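Local coordinates for fucolectin-related protein (PDB 2WMF) that probably hydrolyses glycosidic bonds in host blood-group antigen carbohydrates, acting as the catalytic module of a family 98 glycoside hydrolase from Streptococcus pneumoniae, at residues S37-D48 with Y73-V83; D527-H538 with T564-N574. All coordinates share one frame; numbering follows the deposited sequence.

How the contacts relate
Contact 1 is largely buried and joins the first two strands of the closed parallel barrel, 39-45 and 74-79. Contact 2 pairs strands 529-536 and 566-573 inside an antiparallel sheet of the C-terminal region and is only partly buried. The two share no element, do not touch, and lie on opposite sides of the chain's centre, their own centres about 40 Å apart. Backbone hydrogen bonds dominate both, but the side chains reflect the setting. In contact 1 both sheet faces are covered, and two of its polar pairs are bridged by ordered waters. Contact 2 has one mainly apolar face turned into the protein and another rich in threonine, as befits a sheet covered on one side.

Contact 1 (S37-D48 with Y73-V83); sequences SPLLLSPLYGND and YAAIELHPAKV
Backbone hydrogen bonds join strands 39-45 and 74-79 in parallel: Leu-40, Ser-42 and Leu-44 each donate to one residue of 73-79 and accept from another. The bond from Leu-44 N to Glu-77 O is nearly straight, at 176°. Pro-43 has no amide hydrogen, but between Ser-42 and Leu-44 none is needed for pairing with strand 74-79.

Apolar contacts form on both faces. Leu-44 CD1 comes within 3.7 Å of Ile-76 CG2, while on the other face Leu-41 CD2 lies 4.0 Å from the small Ala-75 CB. The Tyr-45 and His-79 rings are nearly parallel, 29° apart, but slid so far that they barely overlap; Tyr-45 CD1 is 3.6 Å from His-79 CB.

Two polar links across the strands run through water. One water bonds both Tyr-45 OH and Glu-77 OE2, donating to the carboxylate; OE1 is held by Asn-291 of the last barrel strand. Another links Ser-42 OG to Ala-75 O. Beyond the strands, Lys-82 runs alongside Asn-47, a bend at chi3 (72°) helping to bring NZ within 3.0 Å of Asn-47 OD1; Trp-504 O also accepts from NZ.

Strand 39-45, helix 59-64 and strand 74-79 form a beta-alpha-beta unit, the repeating element of a (beta/alpha)8, or TIM, barrel.

Contact 2 (D527-H538 with T564-N574); sequences DFRTTTLTLSGH and THVYTITVNHN. Unlike the reference sequence in segment 527-538: Ser-536 (reference Lys).
Phe-528 lays one face of its ring over His-573 CA, while its CD2 reaches 3.6 Å from Asn-572 O. The flat ring suits this strand end, where it can spread along the backbone of three successive residues; the Asn-574 amide stands almost perpendicular to it, at 85°.

Between the strands, Arg-529, Thr-531, Leu-533 and Leu-535 each exchange a pair of backbone hydrogen bonds with His-573, Val-571, Ile-569 and Tyr-567, respectively. At the far end, His-565 O accepts from both Gly-537 N and His-538 N. Gly-537 has a positive phi of 84°, a conformation that glycine adopts readily.

One face carries mostly threonines, whose branched CB atoms favour extended backbone. With CG2 anti to the backbone N, their methyls meet diagonally across the strands: Thr-530 CG2 and Thr-570 CG2 are tightly packed at 3.5 Å, and Thr-532 CG2 is 3.7 Å from Thr-568 CG2. Thr-530 OG1 also accepts a bond of 2.8 Å from Asn-572 ND2, lying in the plane of that amide; Thr-555 OG1 binds the amide oxygen and helps fix its rotation.

The other face is mainly apolar. Leu-533 CB packs 3.7 Å from Ile-569 CG2, and Leu-535 CD1 lies 3.9 Å from Tyr-567 CD2. Tyrosine suits this place because its ring packs against the leucine while its hydroxyl is hydrogen-bonded to Glu-558 OE2.

Strand 457-462 flanks 529-536, and strand 554-561 flanks 566-573, all antiparallel. Strand 477-482 of a second antiparallel sheet packs against the apolar face, its Ile-479 touching Leu-533 and its Leu-481 meeting Thr-531, Val-571 and His-573.

Contact 1 (S37-D48 with Y73-V83)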
# COMPACT_ATOMS: atom_id res chain seq x y z
N SER A 37 -5.89 -14.26 3.50
CA SER A 37 -6.15 -14.31 2.06
C SER A 37 -6.24 -12.86 1.51
O SER A 37 -7.32 -12.36 1.20
CB SER A 37 -7.47 -15.02 1.82
OG SER A 37 -7.78 -15.19 0.47
N PRO A 38 -5.09 -12.18 1.46
CA PRO A 38 -5.08 -10.80 0.96
C PRO A 38 -5.30 -10.76 -0.55
O PRO A 38 -5.35 -11.81 -1.23
CB PRO A 38 -3.67 -10.33 1.32
CG PRO A 38 -2.83 -11.58 1.28
CD PRO A 38 -3.75 -12.64 1.84
N LEU A 39 -5.48 -9.55 -1.08
CA LEU A 39 -5.77 -9.35 -2.49
C LEU A 39 -4.82 -8.35 -3.14
O LEU A 39 -4.59 -7.24 -2.62
CB LEU A 39 -7.24 -8.87 -2.70
CG LEU A 39 -7.67 -8.61 -4.15
CD1 LEU A 39 -7.66 -9.95 -4.91
CD2 LEU A 39 -9.05 -7.94 -4.26
N LEU A 40 -4.19 -8.79 -4.23
CA LEU A 40 -3.32 -7.93 -5.05
C LEU A 40 -4.04 -7.59 -6.34
O LEU A 40 -4.38 -8.49 -7.11
CB LEU A 40 -1.99 -8.64 -5.32
CG LEU A 40 -1.00 -7.95 -6.29
CD1 LEU A 40 -0.42 -6.71 -5.57
CD2 LEU A 40 0.14 -8.86 -6.79
N LEU A 41 -4.24 -6.29 -6.59
CA LEU A 41 -4.80 -5.79 -7.81
C LEU A 41 -3.69 -5.24 -8.73
O LEU A 41 -2.83 -4.49 -8.30
CB LEU A 41 -5.84 -4.70 -7.55
CG LEU A 41 -7.13 -5.14 -6.86
CD1 LEU A 41 -7.91 -3.93 -6.29
CD2 LEU A 41 -7.99 -5.94 -7.83
N SER A 42 -3.74 -5.66 -9.98
CA SER A 42 -2.86 -5.18 -11.05
C SER A 42 -3.71 -4.62 -12.18
O SER A 42 -4.60 -5.30 -12.68
CB SER A 42 -1.94 -6.28 -11.55
OG SER A 42 -1.26 -6.94 -10.48
N PRO A 43 -3.47 -3.35 -12.56
CA PRO A 43 -4.36 -2.68 -13.49
C PRO A 43 -3.98 -2.66 -14.97
O PRO A 43 -2.79 -2.55 -15.33
CB PRO A 43 -4.36 -1.24 -12.97
CG PRO A 43 -2.98 -1.07 -12.47
CD PRO A 43 -2.47 -2.41 -12.01
N LEU A 44 -5.02 -2.76 -15.80
CA LEU A 44 -4.97 -2.49 -17.26
C LEU A 44 -5.90 -1.29 -17.59
O LEU A 44 -6.90 -1.02 -16.92
CB LEU A 44 -5.44 -3.74 -18.03
CG LEU A 44 -4.53 -4.98 -17.95
CD1 LEU A 44 -5.28 -6.24 -18.54
CD2 LEU A 44 -3.09 -4.79 -18.59
N TYR A 45 -5.58 -0.60 -18.69
CA TYR A 45 -6.19 0.68 -19.05
C TYR A 45 -6.66 0.66 -20.51
O TYR A 45 -5.92 0.24 -21.40
CB TYR A 45 -5.20 1.83 -18.82
CG TYR A 45 -4.84 1.94 -17.37
CD1 TYR A 45 -5.53 2.76 -16.51
CD2 TYR A 45 -3.83 1.16 -16.85
CE1 TYR A 45 -5.22 2.81 -15.16
CE2 TYR A 45 -3.50 1.19 -15.49
CZ TYR A 45 -4.22 2.02 -14.65
OH TYR A 45 -3.90 2.07 -13.30
N GLY A 46 -7.89 1.13 -20.73
CA GLY A 46 -8.46 1.20 -22.06
C GLY A 46 -7.74 2.16 -22.98
O GLY A 46 -7.27 3.21 -22.57
N ASN A 47 -7.58 1.75 -24.22
CA ASN A 47 -7.19 2.63 -25.33
C ASN A 47 -8.39 2.76 -26.26
O ASN A 47 -9.10 1.79 -26.50
CB ASN A 47 -6.00 2.02 -26.09
CG ASN A 47 -5.27 3.05 -26.99
OD1 ASN A 47 -5.48 4.26 -26.87
ND2 ASN A 47 -4.41 2.58 -27.87
N ASP A 48 -8.59 3.94 -26.82
CA ASP A 48 -9.71 4.16 -27.78
C ASP A 48 -9.24 3.84 -29.19
O ASP A 48 -9.60 4.53 -30.17
CB ASP A 48 -10.26 5.59 -27.65
CG ASP A 48 -9.21 6.66 -27.86
OD1 ASP A 48 -7.98 6.39 -27.91
OD2 ASP A 48 -9.63 7.82 -28.05
N TYR A 73 -4.61 -15.14 -4.91
CA TYR A 73 -4.75 -13.93 -4.11
C TYR A 73 -4.68 -12.67 -4.97
O TYR A 73 -4.33 -11.62 -4.48
CB TYR A 73 -3.63 -13.91 -3.06
CG TYR A 73 -3.58 -15.17 -2.23
CD1 TYR A 73 -4.52 -15.40 -1.24
CD2 TYR A 73 -2.62 -16.12 -2.48
CE1 TYR A 73 -4.49 -16.56 -0.50
CE2 TYR A 73 -2.60 -17.32 -1.76
CZ TYR A 73 -3.52 -17.51 -0.76
OH TYR A 73 -3.50 -18.72 -0.00
N ALA A 74 -5.03 -12.82 -6.23
CA ALA A 74 -4.87 -11.74 -7.23
C ALA A 74 -6.08 -11.54 -8.14
O ALA A 74 -6.86 -12.45 -8.36
CB ALA A 74 -3.60 -11.97 -8.09
N ALA A 75 -6.16 -10.36 -8.73
CA ALA A 75 -7.13 -10.03 -9.74
C ALA A 75 -6.61 -8.88 -10.58
O ALA A 75 -5.69 -8.16 -10.17
CB ALA A 75 -8.47 -9.66 -9.12
N ILE A 76 -7.24 -8.71 -11.72
CA ILE A 76 -6.92 -7.66 -12.66
C ILE A 76 -7.98 -6.56 -12.64
O ILE A 76 -9.20 -6.81 -12.74
CB ILE A 76 -6.79 -8.22 -14.11
CG1 ILE A 76 -5.74 -9.34 -14.16
CG2 ILE A 76 -6.47 -7.08 -15.09
CD1 ILE A 76 -4.33 -8.93 -13.69
N GLU A 77 -7.51 -5.33 -12.48
CA GLU A 77 -8.38 -4.14 -12.53
C GLU A 77 -8.47 -3.68 -14.00
O GLU A 77 -7.47 -3.69 -14.72
CB GLU A 77 -7.80 -2.99 -11.68
CG GLU A 77 -8.41 -1.61 -12.07
CD GLU A 77 -7.71 -0.42 -11.47
OE1 GLU A 77 -7.35 -0.46 -10.29
OE2 GLU A 77 -7.57 0.64 -12.17
N LEU A 78 -9.70 -3.39 -14.44
CA LEU A 78 -9.96 -2.92 -15.77
C LEU A 78 -10.47 -1.51 -15.69
O LEU A 78 -11.56 -1.28 -15.26
CB LEU A 78 -10.98 -3.81 -16.49
CG LEU A 78 -10.49 -5.24 -16.82
CD1 LEU A 78 -11.73 -6.11 -17.22
CD2 LEU A 78 -9.45 -5.27 -17.94
N HIS A 79 -9.63 -0.56 -16.11
CA HIS A 79 -9.92 0.87 -16.07
C HIS A 79 -10.16 1.35 -17.51
O HIS A 79 -9.27 1.23 -18.35
CB HIS A 79 -8.74 1.66 -15.45
CG HIS A 79 -9.10 3.06 -15.04
ND1 HIS A 79 -9.93 3.88 -15.79
CD2 HIS A 79 -8.75 3.77 -13.94
CE1 HIS A 79 -10.07 5.04 -15.14
NE2 HIS A 79 -9.39 4.99 -14.01
N PRO A 80 -11.35 1.89 -17.80
CA PRO A 80 -11.65 2.22 -19.19
C PRO A 80 -10.76 3.34 -19.74
O PRO A 80 -10.55 3.39 -20.95
CB PRO A 80 -13.13 2.62 -19.15
CG PRO A 80 -13.38 3.08 -17.72
CD PRO A 80 -12.47 2.20 -16.88
N ALA A 81 -10.25 4.21 -18.86
CA ALA A 81 -9.17 5.15 -19.24
C ALA A 81 -9.50 5.91 -20.54
O ALA A 81 -10.48 6.64 -20.56
CB ALA A 81 -7.83 4.41 -19.34
N LYS A 82 -8.76 5.68 -21.63
CA LYS A 82 -8.91 6.53 -22.85
C LYS A 82 -10.21 6.27 -23.61
O LYS A 82 -10.58 7.05 -24.48
CB LYS A 82 -7.73 6.35 -23.80
CG LYS A 82 -6.38 6.77 -23.24
CD LYS A 82 -5.30 6.46 -24.22
CE LYS A 82 -5.34 7.42 -25.43
NZ LYS A 82 -4.28 7.02 -26.42
N VAL A 83 -10.90 5.20 -23.28
CA VAL A 83 -12.22 4.90 -23.85
C VAL A 83 -13.25 5.93 -23.36
O VAL A 83 -14.22 6.20 -24.06
CB VAL A 83 -12.66 3.45 -23.49
CG1 VAL A 83 -14.14 3.19 -23.84
CG2 VAL A 83 -11.74 2.46 -24.19
O HOH W 1 -2.99 -8.83 -9.57
O HOH W 2 -5.92 2.54 -11.55

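Contact 2 (D527-H538 with T564-N574)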
# COMPACT_ATOMS: atom_id res chain seq x y z
N ASP A 527 24.78 -1.82 -8.10
CA ASP A 527 25.38 -1.01 -7.04
C ASP A 527 24.82 -1.57 -5.71
O ASP A 527 23.63 -1.44 -5.45
CB ASP A 527 24.99 0.46 -7.13
CG ASP A 527 25.44 1.16 -8.42
OD1 ASP A 527 26.53 0.95 -8.90
OD2 ASP A 527 24.69 2.04 -8.90
N PHE A 528 25.67 -2.19 -4.91
CA PHE A 528 25.24 -2.77 -3.63
C PHE A 528 25.38 -1.71 -2.52
O PHE A 528 26.23 -0.83 -2.57
CB PHE A 528 26.05 -3.99 -3.24
CG PHE A 528 25.90 -5.19 -4.16
CD1 PHE A 528 24.98 -5.22 -5.21
CD2 PHE A 528 26.65 -6.35 -3.90
CE1 PHE A 528 24.89 -6.35 -6.04
CE2 PHE A 528 26.53 -7.48 -4.70
CZ PHE A 528 25.63 -7.50 -5.76
N ARG A 529 24.55 -1.85 -1.48
CA ARG A 529 24.56 -0.99 -0.30
C ARG A 529 24.59 -1.95 0.90
O ARG A 529 24.06 -3.05 0.83
CB ARG A 529 23.27 -0.11 -0.22
CG ARG A 529 22.98 0.59 -1.51
CD ARG A 529 21.97 1.71 -1.36
NE ARG A 529 20.65 1.42 -0.81
CZ ARG A 529 19.66 0.79 -1.47
NH1 ARG A 529 18.47 0.71 -0.90
NH2 ARG A 529 19.85 0.20 -2.65
N THR A 530 25.13 -1.50 2.02
CA THR A 530 25.40 -2.37 3.15
C THR A 530 24.36 -2.21 4.29
O THR A 530 24.07 -1.09 4.76
CB THR A 530 26.78 -2.07 3.75
OG1 THR A 530 27.76 -2.26 2.71
CG2 THR A 530 27.07 -3.06 4.90
N THR A 531 23.82 -3.34 4.73
CA THR A 531 22.97 -3.45 5.90
C THR A 531 23.79 -4.26 6.89
O THR A 531 24.27 -5.33 6.56
CB THR A 531 21.67 -4.22 5.61
OG1 THR A 531 20.94 -3.56 4.57
CG2 THR A 531 20.81 -4.32 6.87
N THR A 532 23.98 -3.71 8.09
CA THR A 532 24.79 -4.38 9.12
C THR A 532 23.83 -4.83 10.22
O THR A 532 23.07 -4.01 10.79
CB THR A 532 25.85 -3.44 9.69
OG1 THR A 532 26.66 -2.92 8.62
CG2 THR A 532 26.71 -4.18 10.74
N LEU A 533 23.88 -6.13 10.51
CA LEU A 533 23.00 -6.75 11.51
C LEU A 533 23.88 -7.29 12.66
O LEU A 533 24.82 -8.05 12.40
CB LEU A 533 22.25 -7.90 10.85
CG LEU A 533 21.37 -8.73 11.77
CD1 LEU A 533 20.34 -7.86 12.41
CD2 LEU A 533 20.76 -9.94 10.95
N THR A 534 23.60 -6.88 13.89
CA THR A 534 24.39 -7.27 15.04
C THR A 534 23.49 -7.91 16.10
O THR A 534 22.50 -7.31 16.54
CB THR A 534 25.12 -6.06 15.66
OG1 THR A 534 25.82 -5.34 14.64
CG2 THR A 534 26.14 -6.51 16.69
N LEU A 535 23.80 -9.15 16.46
CA LEU A 535 23.07 -9.88 17.49
C LEU A 535 23.93 -9.89 18.74
O LEU A 535 25.03 -10.48 18.73
CB LEU A 535 22.79 -11.31 17.06
CG LEU A 535 22.02 -11.54 15.78
CD1 LEU A 535 21.90 -13.06 15.47
CD2 LEU A 535 20.67 -10.91 15.87
N SER A 536 23.45 -9.22 19.78
CA SER A 536 24.17 -9.11 21.03
C SER A 536 23.60 -10.11 21.98
O SER A 536 22.41 -10.12 22.24
CB SER A 536 23.99 -7.72 21.61
OG SER A 536 24.76 -7.54 22.79
N GLY A 537 24.46 -10.98 22.46
CA GLY A 537 24.11 -11.88 23.53
C GLY A 537 23.43 -13.03 22.91
O GLY A 537 22.38 -13.47 23.40
N HIS A 538 23.97 -13.50 21.79
CA HIS A 538 23.40 -14.65 21.11
C HIS A 538 23.85 -15.92 21.87
O HIS A 538 25.05 -16.28 21.88
CB HIS A 538 23.78 -14.70 19.63
CG HIS A 538 22.94 -15.67 18.85
ND1 HIS A 538 23.27 -17.01 18.72
CD2 HIS A 538 21.75 -15.51 18.22
CE1 HIS A 538 22.33 -17.62 18.02
NE2 HIS A 538 21.39 -16.74 17.70
N THR A 564 32.18 -11.98 24.08
CA THR A 564 31.03 -11.12 24.26
C THR A 564 29.76 -11.78 23.72
O THR A 564 28.65 -11.28 23.96
CB THR A 564 31.23 -9.75 23.56
OG1 THR A 564 31.37 -9.96 22.15
CG2 THR A 564 32.46 -9.01 24.10
N HIS A 565 29.90 -12.88 23.00
CA HIS A 565 28.76 -13.56 22.35
C HIS A 565 28.02 -12.62 21.40
O HIS A 565 26.78 -12.58 21.33
CB HIS A 565 27.82 -14.20 23.39
CG HIS A 565 28.37 -15.46 23.98
ND1 HIS A 565 27.93 -16.72 23.61
CD2 HIS A 565 29.34 -15.65 24.90
CE1 HIS A 565 28.62 -17.63 24.28
NE2 HIS A 565 29.48 -17.01 25.07
N VAL A 566 28.81 -11.89 20.62
CA VAL A 566 28.24 -10.98 19.63
C VAL A 566 28.47 -11.50 18.22
O VAL A 566 29.59 -11.80 17.83
CB VAL A 566 28.77 -9.54 19.78
CG1 VAL A 566 28.25 -8.63 18.61
CG2 VAL A 566 28.39 -8.98 21.14
N TYR A 567 27.39 -11.65 17.46
CA TYR A 567 27.49 -12.08 16.08
C TYR A 567 27.14 -10.86 15.21
O TYR A 567 26.08 -10.24 15.42
CB TYR A 567 26.51 -13.23 15.84
CG TYR A 567 26.41 -13.65 14.39
CD1 TYR A 567 27.42 -14.42 13.78
CD2 TYR A 567 25.35 -13.21 13.60
CE1 TYR A 567 27.31 -14.79 12.43
CE2 TYR A 567 25.24 -13.56 12.26
CZ TYR A 567 26.22 -14.34 11.66
OH TYR A 567 26.06 -14.65 10.29
N THR A 568 27.97 -10.57 14.21
CA THR A 568 27.67 -9.50 13.25
C THR A 568 27.69 -10.09 11.83
O THR A 568 28.62 -10.83 11.45
CB THR A 568 28.69 -8.35 13.30
OG1 THR A 568 28.80 -7.85 14.63
CG2 THR A 568 28.30 -7.17 12.33
N ILE A 569 26.64 -9.80 11.07
CA ILE A 569 26.66 -10.09 9.64
C ILE A 569 26.51 -8.78 8.87
O ILE A 569 25.60 -7.98 9.12
CB ILE A 569 25.61 -11.17 9.19
CG1 ILE A 569 25.84 -11.50 7.71
CG2 ILE A 569 24.23 -10.71 9.47
CD1 ILE A 569 25.19 -12.74 7.24
N THR A 570 27.46 -8.55 7.95
CA THR A 570 27.51 -7.35 7.11
C THR A 570 27.08 -7.81 5.75
O THR A 570 27.76 -8.61 5.14
CB THR A 570 28.96 -6.82 7.10
OG1 THR A 570 29.30 -6.55 8.45
CG2 THR A 570 29.03 -5.55 6.30
N VAL A 571 25.91 -7.34 5.30
CA VAL A 571 25.31 -7.81 4.04
C VAL A 571 25.41 -6.67 3.03
O VAL A 571 24.88 -5.60 3.26
CB VAL A 571 23.83 -8.22 4.21
CG1 VAL A 571 23.27 -8.75 2.91
CG2 VAL A 571 23.69 -9.27 5.35
N ASN A 572 26.07 -6.89 1.90
CA ASN A 572 26.12 -5.91 0.80
C ASN A 572 25.17 -6.39 -0.29
O ASN A 572 25.33 -7.51 -0.80
CB ASN A 572 27.53 -5.84 0.22
CG ASN A 572 28.56 -5.92 1.28
OD1 ASN A 572 29.27 -6.97 1.42
ND2 ASN A 572 28.62 -4.91 2.12
N HIS A 573 24.14 -5.61 -0.59
CA HIS A 573 23.06 -6.15 -1.41
C HIS A 573 22.36 -5.06 -2.21
O HIS A 573 22.44 -3.91 -1.86
CB HIS A 573 22.10 -7.01 -0.57
CG HIS A 573 21.29 -6.30 0.49
ND1 HIS A 573 21.84 -5.64 1.58
CD2 HIS A 573 19.95 -6.27 0.67
CE1 HIS A 573 20.84 -5.24 2.38
NE2 HIS A 573 19.69 -5.57 1.83
N ASN A 574 21.69 -5.49 -3.28
CA ASN A 574 20.68 -4.66 -3.94
C ASN A 574 19.55 -5.60 -4.28
O ASN A 574 19.55 -6.25 -5.31
CB ASN A 574 21.22 -3.93 -5.16
CG ASN A 574 20.26 -2.85 -5.66
OD1 ASN A 574 19.11 -2.84 -5.27
ND2 ASN A 574 20.74 -1.91 -6.50